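Local coordinates for sensor protein DivL (Caulobacter crescentus, PDB 4Q20), which is required for cell division and growth and serves as the sensor kinase of a two-component system, phosphorylating the response regulator CtrA, at residues 56-61 with 83-88; 89-94 with 163-168; 96-101 with 156-161; 206-211 with 247-252. One frame throughout, in Å; residues are numbered along the deposited sequence.

Helix 73-103 carries the first three contacts in order, at residues 83-88, 89-94 and 96-101. Interaction 1 pairs it with helix 26-66 in the HisKA hairpin. Interactions 2 and 3 pair it with helix 153-170 of the ATPase domain; they lie about 10 Å apart, centre to centre. Interaction 3 falls within the chain span that interaction 2 closes. Interaction 4 comes last and lies within the ATPase domain, between an irregular segment and strand 247-254. It touches interactions 2 and 3 and lies about 11 Å, nearest atoms, from interaction 1. Together they trace a path from the dimer-forming helices across the domain junction to the ATPase sheet.

Interaction 1 of 4, residues 56-61 with 83-88; sequences TTIIGY and RAAATQ
Thr57 and Ile58 of helix 26-66 pack on Ala85 and Ala86 of helix 73-103. These helices form the antiparallel hairpin of the HisKA domain. With the hairpin of the second subunit they build the four-helix bundle of a histidine kinase dimer. The local axes run 155° apart and approach to 8.6 Å. This spacing fits the small alanine side chains on one side.

Thr57 comes first. Its CG2 stands anti to the backbone N and meets Ala85 CB at 3.7 Å. The same methyl lies in the ring plane of Tyr61, at the edge, one turn further on. Thr57 therefore presents carbon, not its hydroxyl, to Ala85.

Ile58 follows and reaches further. Its CA lies 6.2 Å from the CA of Ala85, the closest pair of CA atoms across the contact. CG1 sits 3.8 Å from Ala85 CB, so this one methyl touches both Thr57 and Ile58. The rest of the Ile58 chain is extended, with chi2 at 161°, which carries CD1 on to the next residue, Ala86. Ala86 also packs against Ile58 of the second subunit, and Ile59 against Ala86 of that subunit. The contact thus borders the dimer core. Within the chain, Ile58 CD1 rests against the backbone of Ala86, 3.7 Å from its CA.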
# COMPACT_ATOMS: atom_id res chain seq x y z
N THR A 56 -1.08 -8.74 -5.86
CA THR A 56 -0.94 -9.89 -6.75
C THR A 56 -2.30 -10.19 -7.42
O THR A 56 -2.35 -10.43 -8.62
CB THR A 56 -0.37 -11.07 -5.91
OG1 THR A 56 0.98 -10.76 -5.57
CG2 THR A 56 -0.40 -12.38 -6.63
N THR A 57 -3.39 -10.08 -6.64
CA THR A 57 -4.78 -10.31 -7.05
C THR A 57 -5.23 -9.23 -8.07
O THR A 57 -5.85 -9.55 -9.08
CB THR A 57 -5.66 -10.39 -5.80
OG1 THR A 57 -5.15 -11.44 -4.96
CG2 THR A 57 -7.12 -10.66 -6.12
N ILE A 58 -4.91 -7.96 -7.79
CA ILE A 58 -5.22 -6.81 -8.64
C ILE A 58 -4.54 -6.96 -9.99
O ILE A 58 -5.21 -6.80 -11.01
CB ILE A 58 -4.85 -5.44 -7.96
CG1 ILE A 58 -5.74 -5.15 -6.77
CG2 ILE A 58 -4.89 -4.25 -8.93
CD1 ILE A 58 -5.11 -4.09 -5.81
N ILE A 59 -3.21 -7.26 -10.01
CA ILE A 59 -2.45 -7.44 -11.25
C ILE A 59 -3.04 -8.60 -12.05
O ILE A 59 -3.41 -8.38 -13.20
CB ILE A 59 -0.91 -7.62 -10.99
CG1 ILE A 59 -0.25 -6.34 -10.39
CG2 ILE A 59 -0.16 -8.08 -12.24
CD1 ILE A 59 -0.48 -4.94 -11.16
N GLY A 60 -3.14 -9.78 -11.43
CA GLY A 60 -3.63 -11.01 -12.04
C GLY A 60 -4.98 -10.87 -12.72
O GLY A 60 -5.12 -11.16 -13.90
N TYR A 61 -5.97 -10.35 -12.00
CA TYR A 61 -7.31 -10.16 -12.55
C TYR A 61 -7.45 -8.98 -13.51
O TYR A 61 -8.22 -9.11 -14.47
CB TYR A 61 -8.33 -10.06 -11.44
CG TYR A 61 -8.68 -11.40 -10.84
CD1 TYR A 61 -9.38 -12.35 -11.57
CD2 TYR A 61 -8.29 -11.72 -9.54
CE1 TYR A 61 -9.71 -13.58 -11.01
CE2 TYR A 61 -8.60 -12.95 -8.98
CZ TYR A 61 -9.33 -13.88 -9.72
OH TYR A 61 -9.67 -15.10 -9.21
N ARG A 83 -11.78 -5.00 -7.62
CA ARG A 83 -12.39 -4.04 -6.68
C ARG A 83 -12.27 -4.53 -5.21
O ARG A 83 -11.89 -3.73 -4.36
CB ARG A 83 -13.86 -3.77 -7.07
CG ARG A 83 -14.53 -2.63 -6.31
CD ARG A 83 -16.05 -2.77 -6.17
NE ARG A 83 -16.48 -4.17 -6.08
CZ ARG A 83 -16.49 -4.90 -4.97
NH1 ARG A 83 -16.13 -4.36 -3.80
NH2 ARG A 83 -16.83 -6.19 -5.01
N ALA A 84 -12.55 -5.82 -4.92
CA ALA A 84 -12.44 -6.39 -3.56
C ALA A 84 -10.99 -6.37 -3.06
O ALA A 84 -10.75 -5.99 -1.93
CB ALA A 84 -12.99 -7.81 -3.53
N ALA A 85 -10.02 -6.70 -3.91
CA ALA A 85 -8.63 -6.72 -3.51
C ALA A 85 -8.10 -5.31 -3.26
O ALA A 85 -7.35 -5.09 -2.28
CB ALA A 85 -7.79 -7.42 -4.54
N ALA A 86 -8.51 -4.36 -4.12
CA ALA A 86 -8.13 -2.95 -4.02
C ALA A 86 -8.70 -2.31 -2.75
O ALA A 86 -7.99 -1.58 -2.07
CB ALA A 86 -8.62 -2.19 -5.24
N THR A 87 -9.96 -2.62 -2.43
CA THR A 87 -10.68 -2.14 -1.24
C THR A 87 -9.99 -2.72 0.03
O THR A 87 -9.82 -2.00 1.01
CB THR A 87 -12.19 -2.55 -1.39
OG1 THR A 87 -12.84 -1.71 -2.34
CG2 THR A 87 -12.93 -2.46 -0.16
N GLN A 88 -9.60 -4.00 0.02
CA GLN A 88 -8.89 -4.62 1.15
C GLN A 88 -7.51 -3.94 1.39
O GLN A 88 -7.12 -3.74 2.54
CB GLN A 88 -8.72 -6.12 0.88
CG GLN A 88 -8.05 -6.92 1.99
CD GLN A 88 -7.46 -8.20 1.46
OE1 GLN A 88 -8.05 -8.89 0.60
NE2 GLN A 88 -6.27 -8.55 1.93

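Interaction 2 of 4, residues 89-94 with 163-168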
# COMPACT_ATOMS: atom_id res chain seq x y z
N LEU A 89 -6.80 -3.58 0.31
CA LEU A 89 -5.51 -2.91 0.39
C LEU A 89 -5.71 -1.50 1.05
O LEU A 89 -5.03 -1.18 2.03
CB LEU A 89 -4.88 -2.87 -1.00
CG LEU A 89 -3.46 -2.26 -1.21
CD1 LEU A 89 -2.60 -2.37 0.03
CD2 LEU A 89 -2.77 -2.89 -2.40
N ALA A 90 -6.73 -0.74 0.61
CA ALA A 90 -7.15 0.56 1.15
C ALA A 90 -7.46 0.47 2.66
O ALA A 90 -7.01 1.33 3.41
CB ALA A 90 -8.38 1.06 0.40
N ARG A 91 -8.19 -0.55 3.10
CA ARG A 91 -8.49 -0.77 4.53
C ARG A 91 -7.24 -1.05 5.34
O ARG A 91 -7.11 -0.49 6.43
CB ARG A 91 -9.47 -1.91 4.73
CG ARG A 91 -10.84 -1.60 4.20
CD ARG A 91 -11.81 -2.59 4.79
NE ARG A 91 -12.94 -2.82 3.90
CZ ARG A 91 -13.05 -3.85 3.07
NH1 ARG A 91 -12.08 -4.78 3.02
NH2 ARG A 91 -14.12 -3.98 2.30
N SER A 92 -6.31 -1.85 4.82
CA SER A 92 -5.05 -2.13 5.50
C SER A 92 -4.24 -0.84 5.73
O SER A 92 -3.73 -0.65 6.83
CB SER A 92 -4.22 -3.14 4.71
OG SER A 92 -4.91 -4.37 4.56
N ILE A 93 -4.17 0.06 4.72
CA ILE A 93 -3.48 1.36 4.83
C ILE A 93 -4.20 2.26 5.88
O ILE A 93 -3.55 2.85 6.75
CB ILE A 93 -3.34 2.06 3.47
CG1 ILE A 93 -2.46 1.21 2.50
CG2 ILE A 93 -2.78 3.48 3.65
CD1 ILE A 93 -2.41 1.75 1.06
N ASP A 94 -5.55 2.31 5.82
CA ASP A 94 -6.32 3.08 6.80
C ASP A 94 -6.09 2.54 8.22
O ASP A 94 -5.92 3.34 9.14
CB ASP A 94 -7.81 3.10 6.48
CG ASP A 94 -8.25 4.02 5.35
OD1 ASP A 94 -7.44 4.90 4.94
OD2 ASP A 94 -9.40 3.87 4.88
N LEU A 163 -15.43 -6.06 11.32
CA LEU A 163 -16.03 -7.30 11.78
C LEU A 163 -16.78 -8.04 10.66
O LEU A 163 -16.66 -9.26 10.58
CB LEU A 163 -16.97 -7.05 12.97
CG LEU A 163 -16.29 -6.65 14.29
CD1 LEU A 163 -17.31 -6.47 15.39
CD2 LEU A 163 -15.19 -7.62 14.69
N VAL A 164 -17.49 -7.31 9.77
CA VAL A 164 -18.22 -7.90 8.62
C VAL A 164 -17.24 -8.48 7.57
O VAL A 164 -17.49 -9.57 7.04
CB VAL A 164 -19.18 -6.87 7.99
CG1 VAL A 164 -19.78 -7.39 6.68
CG2 VAL A 164 -20.27 -6.47 8.96
N GLU A 165 -16.15 -7.76 7.25
CA GLU A 165 -15.20 -8.23 6.25
C GLU A 165 -14.41 -9.41 6.79
O GLU A 165 -14.14 -10.35 6.02
CB GLU A 165 -14.27 -7.11 5.75
CG GLU A 165 -14.96 -6.16 4.77
CD GLU A 165 -15.44 -6.71 3.43
OE1 GLU A 165 -15.09 -7.87 3.08
OE2 GLU A 165 -16.16 -5.97 2.72
N ASN A 166 -14.11 -9.41 8.11
CA ASN A 166 -13.46 -10.53 8.79
C ASN A 166 -14.37 -11.76 8.70
O ASN A 166 -13.89 -12.86 8.37
CB ASN A 166 -13.14 -10.17 10.25
CG ASN A 166 -12.74 -11.35 11.11
OD1 ASN A 166 -11.62 -11.85 11.01
ND2 ASN A 166 -13.66 -11.82 11.96
N ALA A 167 -15.69 -11.57 8.96
CA ALA A 167 -16.71 -12.61 8.89
C ALA A 167 -16.85 -13.17 7.47
O ALA A 167 -16.86 -14.38 7.30
CB ALA A 167 -18.05 -12.07 9.38
N LEU A 168 -16.90 -12.29 6.44
CA LEU A 168 -17.03 -12.70 5.04
C LEU A 168 -15.85 -13.56 4.55
O LEU A 168 -16.04 -14.46 3.73
CB LEU A 168 -17.20 -11.49 4.12
CG LEU A 168 -18.53 -10.74 4.17
CD1 LEU A 168 -18.47 -9.52 3.25
CD2 LEU A 168 -19.71 -11.65 3.83
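Glu165 of helix 153-170 takes the guanidinium group of Arg91 from helix 73-103, and these two side chains make the whole contact. Two residues before it, Leu163 turns to strand 247-254, where it packs on Phe249 and Cys251. Val164 faces Ala127 of helix 116-133 and Leu179 of strand 176-183. Glu165 points toward helix 73-103.

The bend of the Glu165 chain at chi2 (-64°) lays CG over the guanidinium face and carries the carboxylate out past NH2. CG lies 3.3 Å above the plane, near the rim, and 3.4 Å from Arg91 CZ. The carboxylate and guanidinium planes are only 27° apart. Glu165 OE2 and Arg91 NH2 form a salt bridge at 2.9 Å, with OE2 tilted from the guanidinium plane. The methylene packs on the face, and the charges probably add attraction at NH2. Arg91 is extended from CG to NE, and its length spans most of the gap between the backbones, whose CA atoms are 10.2 Å apart at Arg91 and Glu165.

The contact joins the HisKA hairpin to the HATPase domain. By sequence, helix 153-170 carries the N box of this ATPase family. Asp130 lies beside the pair, with its carboxylate close to the like charge of Glu165 and only a long, weak ion pair to Arg91.

Asn166 comes next and turns to Phe249. Leu168, further on, packs on Asp130 and Ala131 of helix 116-133 and on Val177 of strand 176-183.

Interaction 3 of 4, residues 96-101 with 156-161; sequences VLDMAQ and LAQTLD
Asp98 and Gln158 meet through one hydrogen bond, the sole direct link between these two pieces of helix. Gln158 NE2 donates to Asp98 OD2 at 2.6 Å; at this resolution nothing rests on the shortness of the value. The bond is almost straight, with an N-H...O angle of 176°. The N-H points almost down the C-O bond of OD2, and OD2 lies in the amide plane of Gln158. The carboxylate and amide planes themselves are turned 71° apart. The two side chains meet head on from their own helices. Gln158 is fully stretched: CG is opposite the backbone N across the CA-CB bond (chi1 -179°), and the chain continues extended. This reach bridges backbones whose CA atoms lie 10.6 Å apart at Asp98 and Gln158.

Arg155, one turn before Gln158 on the same helix, also approaches the bond. Its NH1 is hydrogen-bonded to Gln158 OE1. Toward Asp98 OD2 it makes only a long, weak ion pair.

Apolar packing comes from Leu225 of helix 222-232, which lies beside Gln158 and the neighbouring Met99. Helix 73-103 belongs to the HisKA hairpin, and helix 153-170 to the HATPase domain. The bond therefore crosses the junction of the two domains.

The chemistry has a clear consequence. With NE2 given to Asp98 and OE1 to Arg155, both ends of the amide are engaged and its rotation is set. The carboxylate is a charged acceptor, which would strengthen the bond. The link is nevertheless a single one, made by partly exposed residues.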
# COMPACT_ATOMS: atom_id res chain seq x y z
N VAL A 96 -3.32 0.97 9.37
CA VAL A 96 -1.97 1.31 9.81
C VAL A 96 -1.94 2.77 10.29
O VAL A 96 -1.35 3.03 11.34
CB VAL A 96 -0.80 1.01 8.82
CG1 VAL A 96 -0.57 -0.47 8.64
CG2 VAL A 96 -0.92 1.71 7.49
N LEU A 97 -2.60 3.67 9.57
CA LEU A 97 -2.68 5.09 9.93
C LEU A 97 -3.51 5.32 11.21
O LEU A 97 -3.12 6.12 12.06
CB LEU A 97 -3.30 5.92 8.79
CG LEU A 97 -2.52 6.09 7.50
CD1 LEU A 97 -3.37 6.90 6.49
CD2 LEU A 97 -1.20 6.79 7.75
N ASP A 98 -4.67 4.66 11.34
CA ASP A 98 -5.54 4.81 12.50
C ASP A 98 -4.92 4.21 13.76
O ASP A 98 -5.01 4.81 14.83
CB ASP A 98 -6.93 4.22 12.20
CG ASP A 98 -7.74 5.04 11.19
OD1 ASP A 98 -7.42 6.24 10.98
OD2 ASP A 98 -8.71 4.50 10.64
N MET A 99 -4.24 3.06 13.63
CA MET A 99 -3.52 2.42 14.73
C MET A 99 -2.37 3.31 15.25
O MET A 99 -2.17 3.38 16.47
CB MET A 99 -2.98 1.06 14.30
CG MET A 99 -2.93 0.05 15.43
SD MET A 99 -4.55 -0.39 16.18
CE MET A 99 -4.27 0.17 17.80
N ALA A 100 -1.63 4.01 14.36
CA ALA A 100 -0.53 4.91 14.73
C ALA A 100 -1.07 6.13 15.50
O ALA A 100 -0.48 6.53 16.51
CB ALA A 100 0.24 5.35 13.50
N GLN A 101 -2.22 6.67 15.05
CA GLN A 101 -2.95 7.79 15.66
C GLN A 101 -3.40 7.43 17.11
O GLN A 101 -3.24 8.25 18.02
CB GLN A 101 -4.16 8.12 14.77
CG GLN A 101 -4.60 9.58 14.77
CD GLN A 101 -6.00 9.73 14.21
OE1 GLN A 101 -6.33 9.20 13.14
NE2 GLN A 101 -6.85 10.46 14.92
N LEU A 156 -17.56 3.79 15.00
CA LEU A 156 -18.43 2.62 15.18
C LEU A 156 -18.77 1.97 13.81
O LEU A 156 -18.82 0.74 13.74
CB LEU A 156 -19.70 2.96 15.97
CG LEU A 156 -19.49 3.24 17.48
CD1 LEU A 156 -20.72 3.85 18.09
CD2 LEU A 156 -19.08 1.95 18.24
N ALA A 157 -18.88 2.76 12.73
CA ALA A 157 -19.11 2.26 11.36
C ALA A 157 -17.90 1.47 10.87
O ALA A 157 -18.04 0.41 10.25
CB ALA A 157 -19.41 3.41 10.41
N GLN A 158 -16.72 1.98 11.17
CA GLN A 158 -15.44 1.37 10.84
C GLN A 158 -15.26 0.05 11.64
O GLN A 158 -14.79 -0.94 11.07
CB GLN A 158 -14.33 2.38 11.16
CG GLN A 158 -12.92 1.93 10.84
CD GLN A 158 -11.89 3.03 11.01
OE1 GLN A 158 -12.14 4.10 11.60
NE2 GLN A 158 -10.72 2.79 10.46
N THR A 159 -15.71 0.03 12.91
CA THR A 159 -15.66 -1.17 13.75
C THR A 159 -16.50 -2.30 13.10
O THR A 159 -15.99 -3.41 12.89
CB THR A 159 -16.12 -0.84 15.19
OG1 THR A 159 -15.17 0.02 15.82
CG2 THR A 159 -16.30 -2.07 16.05
N LEU A 160 -17.76 -1.99 12.74
CA LEU A 160 -18.65 -2.96 12.09
C LEU A 160 -18.11 -3.42 10.75
O LEU A 160 -18.16 -4.62 10.46
CB LEU A 160 -20.05 -2.38 11.93
CG LEU A 160 -20.77 -2.04 13.24
CD1 LEU A 160 -22.07 -1.37 12.94
CD2 LEU A 160 -20.98 -3.30 14.14
N ASP A 161 -17.53 -2.51 9.97
CA ASP A 161 -16.95 -2.85 8.68
C ASP A 161 -15.86 -3.91 8.83
O ASP A 161 -15.86 -4.89 8.07
CB ASP A 161 -16.40 -1.60 7.99
CG ASP A 161 -17.43 -0.80 7.21
OD1 ASP A 161 -18.58 -1.30 7.05
OD2 ASP A 161 -17.07 0.30 6.71

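Interaction 4 of 4, residues 206-211 with 247-252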
# COMPACT_ATOMS: atom_id res chain seq x y z
N HIS A 206 -5.41 -14.86 21.16
CA HIS A 206 -4.64 -13.82 20.48
C HIS A 206 -5.40 -13.21 19.30
O HIS A 206 -4.79 -12.55 18.45
CB HIS A 206 -3.31 -14.43 19.98
CG HIS A 206 -2.53 -15.12 21.05
ND1 HIS A 206 -1.83 -14.41 22.01
CD2 HIS A 206 -2.36 -16.45 21.28
CE1 HIS A 206 -1.26 -15.32 22.79
NE2 HIS A 206 -1.56 -16.56 22.39
N ILE A 207 -6.72 -13.40 19.24
CA ILE A 207 -7.51 -12.97 18.10
C ILE A 207 -7.45 -11.44 17.87
O ILE A 207 -7.43 -11.03 16.71
CB ILE A 207 -8.97 -13.54 18.14
CG1 ILE A 207 -9.68 -13.47 16.76
CG2 ILE A 207 -9.82 -12.94 19.25
CD1 ILE A 207 -9.11 -14.41 15.66
N PHE A 208 -7.33 -10.63 18.95
CA PHE A 208 -7.29 -9.17 18.88
C PHE A 208 -5.85 -8.60 18.91
O PHE A 208 -5.66 -7.40 19.08
CB PHE A 208 -8.14 -8.56 20.01
CG PHE A 208 -9.60 -8.97 19.95
CD1 PHE A 208 -10.44 -8.50 18.95
CD2 PHE A 208 -10.13 -9.86 20.90
CE1 PHE A 208 -11.78 -8.90 18.88
CE2 PHE A 208 -11.47 -10.23 20.86
CZ PHE A 208 -12.28 -9.77 19.83
N ASP A 209 -4.84 -9.46 18.68
CA ASP A 209 -3.43 -9.07 18.59
C ASP A 209 -3.12 -8.67 17.16
O ASP A 209 -3.68 -9.23 16.22
CB ASP A 209 -2.49 -10.21 19.02
CG ASP A 209 -2.64 -10.75 20.45
OD1 ASP A 209 -3.54 -10.26 21.20
OD2 ASP A 209 -1.87 -11.66 20.81
N ARG A 210 -2.24 -7.68 17.00
CA ARG A 210 -1.80 -7.14 15.73
C ARG A 210 -1.06 -8.16 14.94
O ARG A 210 -0.12 -8.77 15.46
CB ARG A 210 -0.86 -5.94 15.96
CG ARG A 210 -1.40 -4.97 16.96
CD ARG A 210 -0.46 -3.82 17.11
NE ARG A 210 -0.93 -2.89 18.13
CZ ARG A 210 -0.68 -1.59 18.10
NH1 ARG A 210 0.03 -1.07 17.10
NH2 ARG A 210 -1.13 -0.80 19.06
N PHE A 211 -1.44 -8.31 13.66
CA PHE A 211 -0.79 -9.21 12.70
C PHE A 211 -0.65 -10.65 13.25
O PHE A 211 0.43 -11.26 13.16
CB PHE A 211 0.59 -8.66 12.30
CG PHE A 211 0.60 -7.24 11.78
CD1 PHE A 211 -0.02 -6.92 10.58
CD2 PHE A 211 1.30 -6.25 12.46
CE1 PHE A 211 0.04 -5.61 10.08
CE2 PHE A 211 1.37 -4.95 11.95
CZ PHE A 211 0.73 -4.64 10.77
N SER A 247 -18.57 -18.41 14.38
CA SER A 247 -17.94 -17.42 15.27
C SER A 247 -18.86 -16.24 15.55
O SER A 247 -19.65 -15.86 14.69
CB SER A 247 -16.65 -16.87 14.64
OG SER A 247 -15.73 -17.87 14.23
N THR A 248 -18.72 -15.63 16.72
CA THR A 248 -19.46 -14.43 17.08
C THR A 248 -18.51 -13.46 17.73
O THR A 248 -17.82 -13.84 18.68
CB THR A 248 -20.68 -14.71 17.98
OG1 THR A 248 -21.36 -15.85 17.47
CG2 THR A 248 -21.65 -13.51 18.08
N PHE A 249 -18.50 -12.22 17.23
CA PHE A 249 -17.73 -11.10 17.77
C PHE A 249 -18.73 -10.14 18.38
O PHE A 249 -19.64 -9.68 17.69
CB PHE A 249 -16.89 -10.42 16.67
CG PHE A 249 -15.61 -11.16 16.32
CD1 PHE A 249 -15.61 -12.14 15.34
CD2 PHE A 249 -14.42 -10.88 16.98
CE1 PHE A 249 -14.43 -12.84 15.02
CE2 PHE A 249 -13.24 -11.57 16.66
CZ PHE A 249 -13.25 -12.54 15.68
N THR A 250 -18.58 -9.85 19.65
CA THR A 250 -19.47 -8.93 20.34
C THR A 250 -18.72 -7.68 20.78
O THR A 250 -17.61 -7.78 21.30
CB THR A 250 -20.12 -9.59 21.58
OG1 THR A 250 -20.52 -10.94 21.28
CG2 THR A 250 -21.31 -8.80 22.13
N CYS A 251 -19.37 -6.52 20.64
CA CYS A 251 -18.92 -5.22 21.13
C CYS A 251 -19.80 -4.89 22.29
O CYS A 251 -21.01 -4.77 22.12
CB CYS A 251 -19.00 -4.13 20.06
SG CYS A 251 -18.07 -4.51 18.56
N HIS A 252 -19.25 -4.79 23.47
CA HIS A 252 -20.03 -4.45 24.63
C HIS A 252 -19.83 -2.98 24.88
O HIS A 252 -18.71 -2.54 25.16
CB HIS A 252 -19.60 -5.30 25.82
CG HIS A 252 -19.86 -6.76 25.63
ND1 HIS A 252 -20.95 -7.38 26.21
CD2 HIS A 252 -19.15 -7.67 24.92
CE1 HIS A 252 -20.88 -8.65 25.85
NE2 HIS A 252 -19.81 -8.88 25.07
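The rings of Phe208 and Phe249 are almost perpendicular, with planes at 85°, yet they form neither a stack nor a clean edge-to-face pair. Their centroids are 5.8 Å apart, and the side chains run past one another, pointing opposite ways. By sequence, Ile207 to Phe211 is the F box of the histidine kinase ATPase domain, a GHKL fold. Here it rests on strand 247-254 of the mixed sheet.

Phe249 supplies its edge. Its CD2 is 3.7 Å from Phe208 CZ, and its CE2 is 3.8 Å from Phe208 CE1. Ile207 adds a further contact at this edge, with CG1 near the ring plane. The first torsion of Ile207 (chi1 -162°) swings CG1 away from its own backbone N and directs it at the Phe249 ring, while CG2 lies over one face of the Phe208 ring. Ile207 thus touches both rings.

The segment is shaped by a type I beta turn from His206 to Asp209, closed by the bond from Asp209 N to His206 O at 3.1 Å. A second bond runs from His206 ND1 to Asp209 OD2 at 3.0 Å. It is bent (138°) and meets OD2 on the syn side but tilted out of the carboxylate plane. Ile207 and Phe208 are the two central residues of the turn, and both side chains reach Phe249.

Leu239 of strand 236-241 touches Ile207 and Phe249, and Leu223 of helix 222-232 packs on Ile207. Leu163 and Asn166 of helix 153-170 also touch Phe249. At the Phe249 ring, Ile207 CG1 comes to 3.8 Å from CZ.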